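Local coordinates for cytoplasmic Protein STM1381 (Salmonella enterica subsp. enterica serovar Typhimurium, PDB 3SOZ) that is of unknown function but belongs to a putative glutamine amidotransferase family, its own enzymatic activity, if any, remaining unassigned, at residues T59-T64 against P98-L103; L115-Y120 against S218-H223; L121-I126 against N183-K188. All blocks are in the same frame, centred on the assembly; numbering follows the deposited sequence.

Contact 1: residues T59-T64 against P98-L103; sequences TRFPQT and PDALQL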
ATOM      1  N   THR A  59      -9.387 -15.900  17.292  1.00 59.12           N
ATOM      2  CA  THR A  59     -10.392 -16.135  18.338  1.00 59.85           C
ATOM      3  C   THR A  59      -9.802 -16.585  19.717  1.00 61.19           C
ATOM      4  O   THR A  59     -10.148 -15.996  20.721  1.00 60.53           O
ATOM      5  CB  THR A  59     -11.431 -17.191  17.887  1.00 59.43           C
ATOM      6  OG1 THR A  59     -10.751 -18.422  17.635  1.00 58.36           O
ATOM      7  CG2 THR A  59     -12.203 -16.750  16.614  1.00 57.76           C
ATOM      8  N   ARG A  60      -8.937 -17.615  19.742  1.00 62.58           N
ATOM      9  CA  ARG A  60      -8.441 -18.269  20.982  1.00 64.28           C
ATOM     10  C   ARG A  60      -6.938 -18.078  21.221  1.00 64.98           C
ATOM     11  O   ARG A  60      -6.270 -19.004  21.689  1.00 65.42           O
ATOM     12  CB  ARG A  60      -8.637 -19.801  20.928  1.00 64.49           C
ATOM     13  CG  ARG A  60     -10.046 -20.419  20.969  1.00 67.83           C
ATOM     14  CD  ARG A  60      -9.866 -21.976  20.956  1.00 75.45           C
ATOM     15  NE  ARG A  60     -11.046 -22.809  20.612  1.00 82.64           N
ATOM     16  CZ  ARG A  60     -11.553 -23.809  21.368  1.00 86.49           C
ATOM     17  NH1 ARG A  60     -11.015 -24.125  22.558  1.00 87.29           N
ATOM     18  NH2 ARG A  60     -12.615 -24.506  20.944  1.00 85.36           N
ATOM     19  N   PHE A  61      -6.367 -16.924  20.892  1.00 66.11           N
ATOM     20  CA  PHE A  61      -4.900 -16.811  21.012  1.00 66.33           C
ATOM     21  C   PHE A  61      -4.400 -16.688  22.456  1.00 67.91           C
ATOM     22  O   PHE A  61      -4.830 -15.781  23.156  1.00 68.71           O
ATOM     23  CB  PHE A  61      -4.297 -15.681  20.171  1.00 64.75           C
ATOM     24  CG  PHE A  61      -2.795 -15.733  20.132  1.00 61.30           C
ATOM     25  CD1 PHE A  61      -2.137 -16.675  19.348  1.00 58.39           C
ATOM     26  CD2 PHE A  61      -2.039 -14.893  20.909  1.00 59.24           C
ATOM     27  CE1 PHE A  61      -0.749 -16.760  19.338  1.00 57.97           C
ATOM     28  CE2 PHE A  61      -0.620 -14.957  20.892  1.00 58.26           C
ATOM     29  CZ  PHE A  61       0.014 -15.897  20.112  1.00 57.21           C
ATOM     30  N   PRO A  62      -3.473 -17.583  22.883  1.00 69.14           N
ATOM     31  CA  PRO A  62      -2.844 -17.581  24.211  1.00 69.94           C
ATOM     32  C   PRO A  62      -2.579 -16.176  24.720  1.00 71.14           C
ATOM     33  O   PRO A  62      -2.021 -15.361  23.999  1.00 70.98           O
ATOM     34  CB  PRO A  62      -1.517 -18.316  23.983  1.00 69.52           C
ATOM     35  CG  PRO A  62      -1.651 -19.019  22.621  1.00 69.66           C
ATOM     36  CD  PRO A  62      -3.061 -18.781  22.124  1.00 69.46           C
ATOM     37  N   GLN A  63      -2.993 -15.893  25.949  1.00 72.41           N
ATOM     38  CA  GLN A  63      -2.830 -14.556  26.480  1.00 74.01           C
ATOM     39  C   GLN A  63      -1.873 -14.492  27.680  1.00 74.12           C
ATOM     40  O   GLN A  63      -1.646 -13.421  28.246  1.00 73.59           O
ATOM     41  CB  GLN A  63      -4.194 -13.954  26.826  1.00 75.11           C
ATOM     42  CG  GLN A  63      -5.155 -13.748  25.639  1.00 77.72           C
ATOM     43  CD  GLN A  63      -6.550 -13.303  26.090  1.00 81.69           C
ATOM     44  OE1 GLN A  63      -6.993 -13.623  27.198  1.00 83.03           O
ATOM     45  NE2 GLN A  63      -7.248 -12.569  25.226  1.00 83.10           N
ATOM     46  N   THR A  64      -1.289 -15.624  28.055  1.00 74.85           N
ATOM     47  CA  THR A  64      -0.304 -15.615  29.151  1.00 75.91           C
ATOM     48  C   THR A  64       1.015 -16.268  28.749  1.00 76.62           C
ATOM     49  O   THR A  64       1.043 -17.138  27.871  1.00 76.58           O
ATOM     50  CB  THR A  64      -0.860 -16.209  30.505  1.00 75.85           C
ATOM     51  OG1 THR A  64      -1.204 -17.598  30.359  1.00 75.01           O
ATOM     52  CG2 THR A  64      -2.086 -15.408  31.012  1.00 76.02           C
ATOM     53  N   PRO A  98      -4.150  -8.682  25.451  1.00 70.11           N
ATOM     54  CA  PRO A  98      -2.720  -8.295  25.339  1.00 69.14           C
ATOM     55  C   PRO A  98      -2.118  -8.471  23.929  1.00 68.17           C
ATOM     56  O   PRO A  98      -2.521  -9.398  23.174  1.00 68.53           O
ATOM     57  CB  PRO A  98      -2.018  -9.224  26.351  1.00 69.43           C
ATOM     58  CG  PRO A  98      -3.151  -9.752  27.249  1.00 70.30           C
ATOM     59  CD  PRO A  98      -4.321  -9.880  26.296  1.00 70.19           C
ATOM     60  N   ASP A  99      -1.173  -7.582  23.581  1.00 66.21           N
ATOM     61  CA  ASP A  99      -0.425  -7.644  22.315  1.00 63.92           C
ATOM     62  C   ASP A  99       0.211  -9.012  22.114  1.00 62.50           C
ATOM     63  O   ASP A  99       1.214  -9.308  22.736  1.00 63.34           O
ATOM     64  CB  ASP A  99       0.639  -6.537  22.303  1.00 63.95           C
ATOM     65  CG  ASP A  99       1.549  -6.580  21.065  1.00 64.35           C
ATOM     66  OD1 ASP A  99       1.630  -7.642  20.392  1.00 62.73           O
ATOM     67  OD2 ASP A  99       2.194  -5.541  20.766  1.00 62.23           O
ATOM     68  N   ALA A 100      -0.383  -9.837  21.253  1.00 61.43           N
ATOM     69  CA  ALA A 100       0.092 -11.215  20.902  1.00 60.26           C
ATOM     70  C   ALA A 100       1.539 -11.309  20.438  1.00 60.02           C
ATOM     71  O   ALA A 100       2.160 -12.376  20.506  1.00 59.93           O
ATOM     72  CB  ALA A 100      -0.796 -11.816  19.837  1.00 59.41           C
ATOM     73  N   LEU A 101       2.060 -10.193  19.940  1.00 59.95           N
ATOM     74  CA  LEU A 101       3.399 -10.126  19.386  1.00 59.96           C
ATOM     75  C   LEU A 101       4.384  -9.782  20.501  1.00 60.58           C
ATOM     76  O   LEU A 101       5.568 -10.156  20.425  1.00 60.33           O
ATOM     77  CB  LEU A 101       3.446  -9.090  18.255  1.00 59.22           C
ATOM     78  CG  LEU A 101       3.379  -9.448  16.753  1.00 59.67           C
ATOM     79  CD1 LEU A 101       2.855 -10.852  16.396  1.00 58.34           C
ATOM     80  CD2 LEU A 101       2.634  -8.383  15.956  1.00 57.87           C
ATOM     81  N   GLN A 102       3.906  -9.060  21.524  1.00 60.67           N
ATOM     82  CA  GLN A 102       4.674  -8.890  22.742  1.00 61.20           C
ATOM     83  C   GLN A 102       4.814 -10.280  23.319  1.00 61.24           C
ATOM     84  O   GLN A 102       5.909 -10.675  23.693  1.00 61.07           O
ATOM     85  CB  GLN A 102       3.983  -7.979  23.769  1.00 61.84           C
ATOM     86  CG  GLN A 102       4.603  -6.601  23.970  1.00 62.90           C
ATOM     87  CD  GLN A 102       6.111  -6.627  24.061  1.00 63.25           C
ATOM     88  OE1 GLN A 102       6.759  -5.615  23.822  1.00 64.40           O
ATOM     89  NE2 GLN A 102       6.676  -7.774  24.392  1.00 63.03           N
ATOM     90  N   LEU A 103       3.713 -11.028  23.358  1.00 60.85           N
ATOM     91  CA  LEU A 103       3.766 -12.393  23.850  1.00 61.79           C
ATOM     92  C   LEU A 103       4.839 -13.240  23.201  1.00 61.91           C
ATOM     93  O   LEU A 103       5.556 -13.949  23.901  1.00 62.25           O
ATOM     94  CB  LEU A 103       2.411 -13.099  23.750  1.00 61.95           C
ATOM     95  CG  LEU A 103       1.538 -12.845  24.981  1.00 63.95           C
ATOM     96  CD1 LEU A 103       0.006 -12.856  24.693  1.00 63.90           C
ATOM     97  CD2 LEU A 103       1.943 -13.817  26.111  1.00 66.86           C
TER
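The loop 59-64 runs past the amino end of the helix that starts at Ala100, approaching it at two places: Gln63 CA lies 6.4 Å from Pro98 CA, and Thr64 CA lies 7.4 Å from Leu103 CA. Leu103 gives the helix its broadest contact with the loop. Its two branches divide the loop between them: CD1 rests 3.8 Å from Gln63 CA and also faces the Pro62 carbonyl, while CD2 meets Thr64 at its backbone carbon, 3.7 Å from C. Phe61 reaches the helix with its ring instead. With CG anti to the backbone N (chi1 -170°), the CD2-CE2 side is carried to the methyl of Ala100, CE2 to CB being 3.3 Å, in an approach that is oblique to the ring plane. Pro62 CG lies over the centre of one face of the same ring, so Phe61 is packed by its own chain neighbour as well as by the helix. Helix 100-109 belongs to the crossover between the parallel strands 73-77 and 113-117 of an alpha/beta fold, and the loop 59-64 follows the short helix 56-59 on the way to strand 73-77. At the outer side Gln63, extended beyond CG, crosses Pro98 at about a right angle, CG standing 4.0 Å from Pro98 CD. The helix start is fixed by Asp99 at the N-cap: OD1 takes Leu101 N at 2.6 Å nearly in line with its C-O bond, and Gln102 N at 2.9 Å from above the carboxylate plane, 75° out of it. Asp99 also packs on Gln156 of the second subunit. Leu68 of helix 65-69 touches both Pro62 and Leu103.

Contact 2: residues L115-Y120 against S218-H223; sequences LMIGGY and SDCSPH. With GOL (glycerol), chain D.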
ATOM      1  N   LEU A 115      10.794 -19.131  14.306  1.00 53.65           N
ATOM      2  CA  LEU A 115      11.050 -19.108  12.863  1.00 52.51           C
ATOM      3  C   LEU A 115       9.949 -18.380  12.076  1.00 52.00           C
ATOM      4  O   LEU A 115       8.763 -18.658  12.240  1.00 51.75           O
ATOM      5  CB  LEU A 115      11.272 -20.531  12.314  1.00 51.82           C
ATOM      6  CG  LEU A 115      11.246 -20.707  10.789  1.00 49.64           C
ATOM      7  CD1 LEU A 115      12.560 -20.218  10.186  1.00 45.83           C
ATOM      8  CD2 LEU A 115      10.975 -22.165  10.395  1.00 47.29           C
HETATM    9  N   MSE A 116      10.353 -17.441  11.231  1.00 51.58           N
HETATM   10  CA  MSE A 116       9.446 -16.863  10.260  1.00 51.36           C
HETATM   11  C   MSE A 116       9.830 -17.284   8.849  1.00 51.00           C
HETATM   12  O   MSE A 116      10.977 -17.090   8.414  1.00 50.05           O
HETATM   13  CB  MSE A 116       9.369 -15.333  10.369  1.00 51.78           C
HETATM   14  CG  MSE A 116       8.366 -14.678   9.356  1.00 53.12           C
HETATM   15 SE   MSE A 116       7.958 -12.764   9.700  1.00 58.68          SE
HETATM   16  CE  MSE A 116       6.461 -13.101  10.870  1.00 53.38           C
ATOM     17  N   ILE A 117       8.850 -17.862   8.153  1.00 50.48           N
ATOM     18  CA  ILE A 117       8.984 -18.243   6.747  1.00 49.44           C
ATOM     19  C   ILE A 117       8.312 -17.199   5.871  1.00 49.24           C
ATOM     20  O   ILE A 117       7.163 -16.809   6.117  1.00 49.49           O
ATOM     21  CB  ILE A 117       8.344 -19.601   6.489  1.00 49.03           C
ATOM     22  CG1 ILE A 117       8.900 -20.605   7.505  1.00 47.45           C
ATOM     23  CG2 ILE A 117       8.555 -20.018   5.020  1.00 47.69           C
ATOM     24  CD1 ILE A 117       8.136 -21.914   7.599  1.00 43.78           C
ATOM     25  N   GLY A 118       9.024 -16.748   4.846  1.00 48.61           N
ATOM     26  CA  GLY A 118       8.496 -15.699   3.946  1.00 47.30           C
ATOM     27  C   GLY A 118       7.305 -16.086   3.097  1.00 46.20           C
ATOM     28  O   GLY A 118       6.806 -17.209   3.162  1.00 45.17           O
ATOM     29  N   GLY A 119       6.870 -15.135   2.275  1.00 46.15           N
ATOM     30  CA  GLY A 119       5.642 -15.264   1.473  1.00 45.57           C
ATOM     31  C   GLY A 119       4.958 -13.887   1.396  1.00 45.08           C
ATOM     32  O   GLY A 119       5.504 -12.875   1.839  1.00 45.54           O
ATOM     33  N   TYR A 120       3.760 -13.848   0.849  1.00 43.48           N
ATOM     34  CA  TYR A 120       3.112 -12.600   0.658  1.00 42.93           C
ATOM     35  C   TYR A 120       2.702 -11.857   1.938  1.00 42.97           C
ATOM     36  O   TYR A 120       2.638 -10.616   1.940  1.00 43.33           O
ATOM     37  CB  TYR A 120       1.900 -12.803  -0.243  1.00 42.02           C
ATOM     38  CG  TYR A 120       2.297 -12.867  -1.669  1.00 41.35           C
ATOM     39  CD1 TYR A 120       3.642 -13.031  -2.032  1.00 38.87           C
ATOM     40  CD2 TYR A 120       1.340 -12.790  -2.675  1.00 41.07           C
ATOM     41  CE1 TYR A 120       4.009 -13.101  -3.380  1.00 41.29           C
ATOM     42  CE2 TYR A 120       1.695 -12.877  -4.041  1.00 41.04           C
ATOM     43  CZ  TYR A 120       3.021 -13.036  -4.381  1.00 41.05           C
ATOM     44  OH  TYR A 120       3.355 -13.127  -5.702  1.00 38.43           O
ATOM     45  N   SER A 218      11.828 -17.050   1.723  1.00 53.10           N
ATOM     46  CA  SER A 218      10.984 -17.544   0.652  1.00 52.75           C
ATOM     47  C   SER A 218       9.875 -18.320   1.300  1.00 52.59           C
ATOM     48  O   SER A 218       9.680 -18.222   2.499  1.00 53.22           O
ATOM     49  CB  SER A 218      11.763 -18.422  -0.319  1.00 53.02           C
ATOM     50  OG  SER A 218      11.025 -18.688  -1.499  1.00 51.95           O
ATOM     51  N   ASP A 219       9.132 -19.064   0.512  1.00 52.01           N
ATOM     52  CA  ASP A 219       7.921 -19.673   0.989  1.00 52.54           C
ATOM     53  C   ASP A 219       8.213 -21.158   1.034  1.00 52.92           C
ATOM     54  O   ASP A 219       8.897 -21.698   0.178  1.00 53.17           O
ATOM     55  CB  ASP A 219       6.782 -19.391   0.004  1.00 52.36           C
ATOM     56  CG  ASP A 219       5.380 -19.564   0.615  1.00 52.99           C
ATOM     57  OD1 ASP A 219       5.101 -20.475   1.414  1.00 51.50           O
ATOM     58  OD2 ASP A 219       4.503 -18.778   0.242  1.00 55.73           O
ATOM     59  N   CYS A 220       7.705 -21.818   2.049  1.00 53.21           N
ATOM     60  CA  CYS A 220       7.797 -23.259   2.108  1.00 54.14           C
ATOM     61  C   CYS A 220       6.733 -23.917   1.195  1.00 52.95           C
ATOM     62  O   CYS A 220       6.565 -25.120   1.210  1.00 53.01           O
ATOM     63  CB  CYS A 220       7.603 -23.692   3.560  1.00 54.25           C
ATOM     64  SG  CYS A 220       5.888 -23.374   4.102  1.00 59.40           S
ATOM     65  N   SER A 221       6.008 -23.131   0.410  1.00 52.56           N
ATOM     66  CA  SER A 221       4.910 -23.703  -0.406  1.00 52.79           C
ATOM     67  C   SER A 221       4.630 -22.827  -1.613  1.00 51.40           C
ATOM     68  O   SER A 221       5.311 -21.837  -1.789  1.00 52.43           O
ATOM     69  CB  SER A 221       3.626 -23.949   0.439  1.00 53.17           C
ATOM     70  OG  SER A 221       3.461 -22.946   1.419  1.00 51.76           O
ATOM     71  N   PRO A 222       3.652 -23.186  -2.451  1.00 50.36           N
ATOM     72  CA  PRO A 222       3.409 -22.401  -3.675  1.00 49.44           C
ATOM     73  C   PRO A 222       3.031 -20.952  -3.357  1.00 49.07           C
ATOM     74  O   PRO A 222       2.500 -20.703  -2.291  1.00 50.23           O
ATOM     75  CB  PRO A 222       2.233 -23.129  -4.321  1.00 49.63           C
ATOM     76  CG  PRO A 222       2.284 -24.556  -3.776  1.00 49.01           C
ATOM     77  CD  PRO A 222       2.772 -24.368  -2.359  1.00 50.32           C
ATOM     78  N   HIS A 223       3.282 -19.995  -4.245  1.00 47.94           N
ATOM     79  CA  HIS A 223       3.815 -20.271  -5.547  1.00 47.01           C
ATOM     80  C   HIS A 223       5.333 -20.075  -5.598  1.00 47.30           C
ATOM     81  O   HIS A 223       5.972 -20.659  -6.467  1.00 47.22           O
ATOM     82  CB  HIS A 223       3.087 -19.488  -6.622  1.00 45.95           C
ATOM     83  CG  HIS A 223       3.659 -18.133  -6.889  1.00 46.39           C
ATOM     84  ND1 HIS A 223       3.368 -17.029  -6.114  1.00 45.02           N
ATOM     85  CD2 HIS A 223       4.467 -17.688  -7.878  1.00 45.97           C
ATOM     86  CE1 HIS A 223       3.994 -15.971  -6.591  1.00 43.41           C
ATOM     87  NE2 HIS A 223       4.665 -16.341  -7.665  1.00 44.94           N
TER
HETATM   88  C1  GOL D1001       4.108 -16.786  -2.165  1.00 48.07           C
HETATM   89  O1  GOL D1001       4.140 -18.223  -2.291  1.00 53.43           O
HETATM   90  C2  GOL D1001       2.672 -16.345  -1.772  1.00 46.26           C
HETATM   91  O2  GOL D1001       2.316 -16.298  -0.364  1.00 40.59           O
HETATM   92  C3  GOL D1001       1.741 -17.239  -2.553  1.00 45.39           C
HETATM   93  O3  GOL D1001       2.311 -17.172  -3.817  1.00 42.38           O
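Glycerol O3 is held twice by His223, by the backbone N at 3.0 Å (165° at the hydrogen) and by ring ND1 at 2.5 Å, with Tyr120 closing over the same molecule from the other segment. The molecule bridges the segments because O1 and O3 bond to 218-223 while O2 and C2 meet Tyr120. O1 donates to Asp219 OD2 at 2.6 Å. O2 accepts from Tyr120 N at 3.1 Å in a nearly straight bond (169°), and Trp224 N adds a further hydrogen bond to the molecule. Glycerol C2 lies 3.4 Å above one face of the Tyr120 ring, offset toward its rim, whereas the His223 ring meets O3 at its edge and in plane. The two rings are steeply inclined, at 82°, with centroids 5.9 Å apart, and the Tyr120 hydroxyl, which makes a weak hydrogen bond with Glu153 OE2, comes up to the His223 edge near CE1. Phe91 of the third subunit packs edge-to-face on His223. Deeper in, the two segments touch directly: Asp219 CA sends a CH...O contact to Gly118 O at 3.5 Å, and Ile117 CG2, anti to the backbone N, packs on Cys220 CB at 4.1 Å. The glycerol probably came from the crystallisation liquor, so it marks a polar pocket and not a known substrate. That pocket lies just beyond the carboxyl ends of the adjacent parallel strands 113-117 and 211-216, the usual location of active sites in alpha/beta folds.

Contact 3: residues L121-I126 against N183-K188; sequences LSFTGI and NKLIAK
Phe123 already directs its CB at strand 175-187, and a chi1 of -46°, with CG anti to the carbonyl carbon, sets the ring against Asn183 and Leu185, which use the same kind of first torsion to meet it. The two partners take different parts of the ring. Leu185 CD1 makes a CH-pi contact over the face, 4.0 Å from the ring centroid and only 8° off the normal, with its CD2 4.0 Å from Phe123 CD1. Asn183 comes to the rim, where OD1 lies in the ring plane 3.4 Å from Phe123 CD2. Ring and amide planes are 63° apart. The amide is fixed mainly from outside: OD1 accepts from Gly119 N, and ND2 makes a weak hydrogen bond to Asp150 OD2. That same carboxylate oxygen accepts from Thr124 N and Gly125 N, and Asp150 is also backbone-bonded to Lys184, so it links the loop and the strand. Ser122 OG is hydrogen-bonded to Ile117 O, anchoring the loop at its start. Val143 also touches Leu185. The arrangement packs the loop that follows a parallel strand of the alpha/beta core against a long strand from the antiparallel part of the mixed sheet.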
ATOM      1  N   LEU A 121       2.396 -12.593   2.998  1.00 41.62           N
ATOM      2  CA  LEU A 121       2.044 -11.958   4.247  1.00 41.03           C
ATOM      3  C   LEU A 121       3.129 -12.105   5.344  1.00 40.99           C
ATOM      4  O   LEU A 121       2.814 -12.201   6.534  1.00 40.03           O
ATOM      5  CB  LEU A 121       0.707 -12.513   4.720  1.00 40.27           C
ATOM      6  CG  LEU A 121      -0.479 -12.103   3.881  1.00 40.44           C
ATOM      7  CD1 LEU A 121      -1.668 -12.954   4.219  1.00 37.77           C
ATOM      8  CD2 LEU A 121      -0.770 -10.568   4.034  1.00 41.89           C
ATOM      9  N   SER A 122       4.385 -12.145   4.926  1.00 41.42           N
ATOM     10  CA  SER A 122       5.505 -12.239   5.834  1.00 43.27           C
ATOM     11  C   SER A 122       6.328 -11.002   5.638  1.00 44.30           C
ATOM     12  O   SER A 122       6.266 -10.315   4.573  1.00 44.16           O
ATOM     13  CB  SER A 122       6.403 -13.448   5.530  1.00 43.69           C
ATOM     14  OG  SER A 122       5.798 -14.713   5.803  1.00 46.69           O
ATOM     15  N   PHE A 123       7.139 -10.742   6.652  1.00 44.31           N
ATOM     16  CA  PHE A 123       8.028  -9.576   6.662  1.00 44.92           C
ATOM     17  C   PHE A 123       7.255  -8.283   6.331  1.00 45.24           C
ATOM     18  O   PHE A 123       6.350  -7.915   7.090  1.00 45.40           O
ATOM     19  CB  PHE A 123       9.304  -9.833   5.834  1.00 44.07           C
ATOM     20  CG  PHE A 123       9.927 -11.175   6.122  1.00 44.38           C
ATOM     21  CD1 PHE A 123      10.652 -11.391   7.305  1.00 44.78           C
ATOM     22  CD2 PHE A 123       9.753 -12.244   5.244  1.00 43.21           C
ATOM     23  CE1 PHE A 123      11.194 -12.652   7.598  1.00 43.85           C
ATOM     24  CE2 PHE A 123      10.301 -13.499   5.512  1.00 43.84           C
ATOM     25  CZ  PHE A 123      11.030 -13.702   6.706  1.00 44.52           C
ATOM     26  N   THR A 124       7.606  -7.596   5.246  1.00 45.51           N
ATOM     27  CA  THR A 124       6.809  -6.474   4.807  1.00 45.89           C
ATOM     28  C   THR A 124       5.643  -6.970   3.945  1.00 45.39           C
ATOM     29  O   THR A 124       4.531  -6.492   4.098  1.00 47.38           O
ATOM     30  CB  THR A 124       7.676  -5.338   4.169  1.00 46.79           C
ATOM     31  OG1 THR A 124       8.593  -4.825   5.163  1.00 47.73           O
ATOM     32  CG2 THR A 124       6.816  -4.161   3.649  1.00 45.67           C
ATOM     33  N   GLY A 125       5.870  -7.955   3.090  1.00 44.42           N
ATOM     34  CA  GLY A 125       4.800  -8.601   2.326  1.00 42.34           C
ATOM     35  C   GLY A 125       4.234  -7.820   1.166  1.00 41.40           C
ATOM     36  O   GLY A 125       4.587  -6.680   0.935  1.00 41.09           O
ATOM     37  N   ILE A 126       3.338  -8.452   0.432  1.00 41.77           N
ATOM     38  CA  ILE A 126       2.735  -7.842  -0.767  1.00 42.09           C
ATOM     39  C   ILE A 126       1.931  -6.601  -0.461  1.00 43.02           C
ATOM     40  O   ILE A 126       1.244  -6.542   0.536  1.00 43.10           O
ATOM     41  CB  ILE A 126       1.854  -8.819  -1.522  1.00 41.46           C
ATOM     42  CG1 ILE A 126       1.263  -8.115  -2.770  1.00 42.80           C
ATOM     43  CG2 ILE A 126       0.822  -9.424  -0.609  1.00 38.37           C
ATOM     44  CD1 ILE A 126       0.883  -9.071  -3.937  1.00 39.56           C
ATOM     45  N   ASN A 183      11.154 -12.628  -0.085  1.00 48.71           N
ATOM     46  CA  ASN A 183      11.141 -11.335   0.547  1.00 50.01           C
ATOM     47  C   ASN A 183      12.564 -10.789   0.644  1.00 51.23           C
ATOM     48  O   ASN A 183      13.477 -11.464   1.091  1.00 51.53           O
ATOM     49  CB  ASN A 183      10.525 -11.464   1.933  1.00 49.61           C
ATOM     50  CG  ASN A 183       9.030 -11.732   1.899  1.00 50.02           C
ATOM     51  OD1 ASN A 183       8.567 -12.859   2.120  1.00 47.73           O
ATOM     52  ND2 ASN A 183       8.258 -10.677   1.648  1.00 52.14           N
ATOM     53  N   LYS A 184      12.746  -9.545   0.233  1.00 53.18           N
ATOM     54  CA  LYS A 184      14.044  -8.943   0.196  1.00 53.96           C
ATOM     55  C   LYS A 184      14.249  -8.387   1.568  1.00 55.23           C
ATOM     56  O   LYS A 184      13.425  -7.593   2.024  1.00 54.84           O
ATOM     57  CB  LYS A 184      14.075  -7.811  -0.809  1.00 54.25           C
ATOM     58  CG  LYS A 184      15.392  -7.086  -0.866  1.00 54.33           C
ATOM     59  CD  LYS A 184      15.409  -6.047  -1.970  1.00 57.26           C
ATOM     60  CE  LYS A 184      16.750  -5.282  -1.960  1.00 58.49           C
ATOM     61  NZ  LYS A 184      16.924  -4.528  -3.235  1.00 59.52           N
ATOM     62  N   LEU A 185      15.357  -8.825   2.190  1.00 56.31           N
ATOM     63  CA  LEU A 185      15.805  -8.434   3.513  1.00 57.40           C
ATOM     64  C   LEU A 185      17.287  -8.038   3.530  1.00 59.05           C
ATOM     65  O   LEU A 185      18.038  -8.191   2.555  1.00 59.20           O
ATOM     66  CB  LEU A 185      15.592  -9.581   4.494  1.00 57.30           C
ATOM     67  CG  LEU A 185      14.147 -10.073   4.527  1.00 56.54           C
ATOM     68  CD1 LEU A 185      14.066 -11.462   5.021  1.00 55.96           C
ATOM     69  CD2 LEU A 185      13.349  -9.176   5.385  1.00 54.10           C
ATOM     70  N   ILE A 186      17.692  -7.496   4.668  1.00 60.31           N
ATOM     71  CA  ILE A 186      19.049  -7.037   4.900  1.00 60.86           C
ATOM     72  C   ILE A 186      19.490  -7.687   6.212  1.00 60.96           C
ATOM     73  O   ILE A 186      18.758  -7.613   7.205  1.00 60.86           O
ATOM     74  CB  ILE A 186      19.056  -5.504   5.081  1.00 60.85           C
ATOM     75  CG1 ILE A 186      18.721  -4.811   3.763  1.00 60.39           C
ATOM     76  CG2 ILE A 186      20.402  -5.025   5.697  1.00 61.21           C
ATOM     77  CD1 ILE A 186      18.361  -3.296   3.898  1.00 60.46           C
ATOM     78  N   ALA A 187      20.655  -8.328   6.240  1.00 61.75           N
ATOM     79  CA  ALA A 187      21.129  -8.896   7.530  1.00 62.73           C
ATOM     80  C   ALA A 187      21.478  -7.802   8.567  1.00 63.10           C
ATOM     81  O   ALA A 187      22.064  -6.775   8.240  1.00 62.93           O
ATOM     82  CB  ALA A 187      22.262  -9.860   7.316  1.00 62.09           C
ATOM     83  N   LYS A 188      21.045  -7.983   9.804  1.00 64.33           N
ATOM     84  CA  LYS A 188      21.481  -7.092  10.897  1.00 65.98           C
ATOM     85  C   LYS A 188      22.954  -7.408  11.312  1.00 67.43           C
ATOM     86  O   LYS A 188      23.492  -8.466  10.957  1.00 67.23           O
ATOM     87  CB  LYS A 188      20.534  -7.239  12.099  1.00 65.46           C
ATOM     88  CG  LYS A 188      19.206  -6.519  12.003  1.00 65.09           C
ATOM     89  CD  LYS A 188      18.192  -7.040  13.066  1.00 65.36           C
ATOM     90  CE  LYS A 188      17.171  -5.951  13.524  1.00 64.51           C
ATOM     91  NZ  LYS A 188      15.979  -6.473  14.286  1.00 60.67           N
TER

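Contacts 2 and 3 are neighbours, their centres 11 Å apart, while contact 1 lies about 23 Å from the centre of either. Along the chain contact 1 closes first; contact 3 is then nested inside the loop that contact 2 closes. Helix 100-109, used by contact 1, leads directly into strand 113-117, used by contact 2, yet the nearest atoms of the two contacts stay about 7 Å apart. Contacts 2 and 3 reach the same mixed sheet and touch: Tyr120 O meets Ile126 N at 2.7 Å, a probable hydrogen bond, and Gly118 CA packs on Phe123. Contact 3 therefore adjoins the turn that meets the glycerol, whereas contact 1 is remote from it.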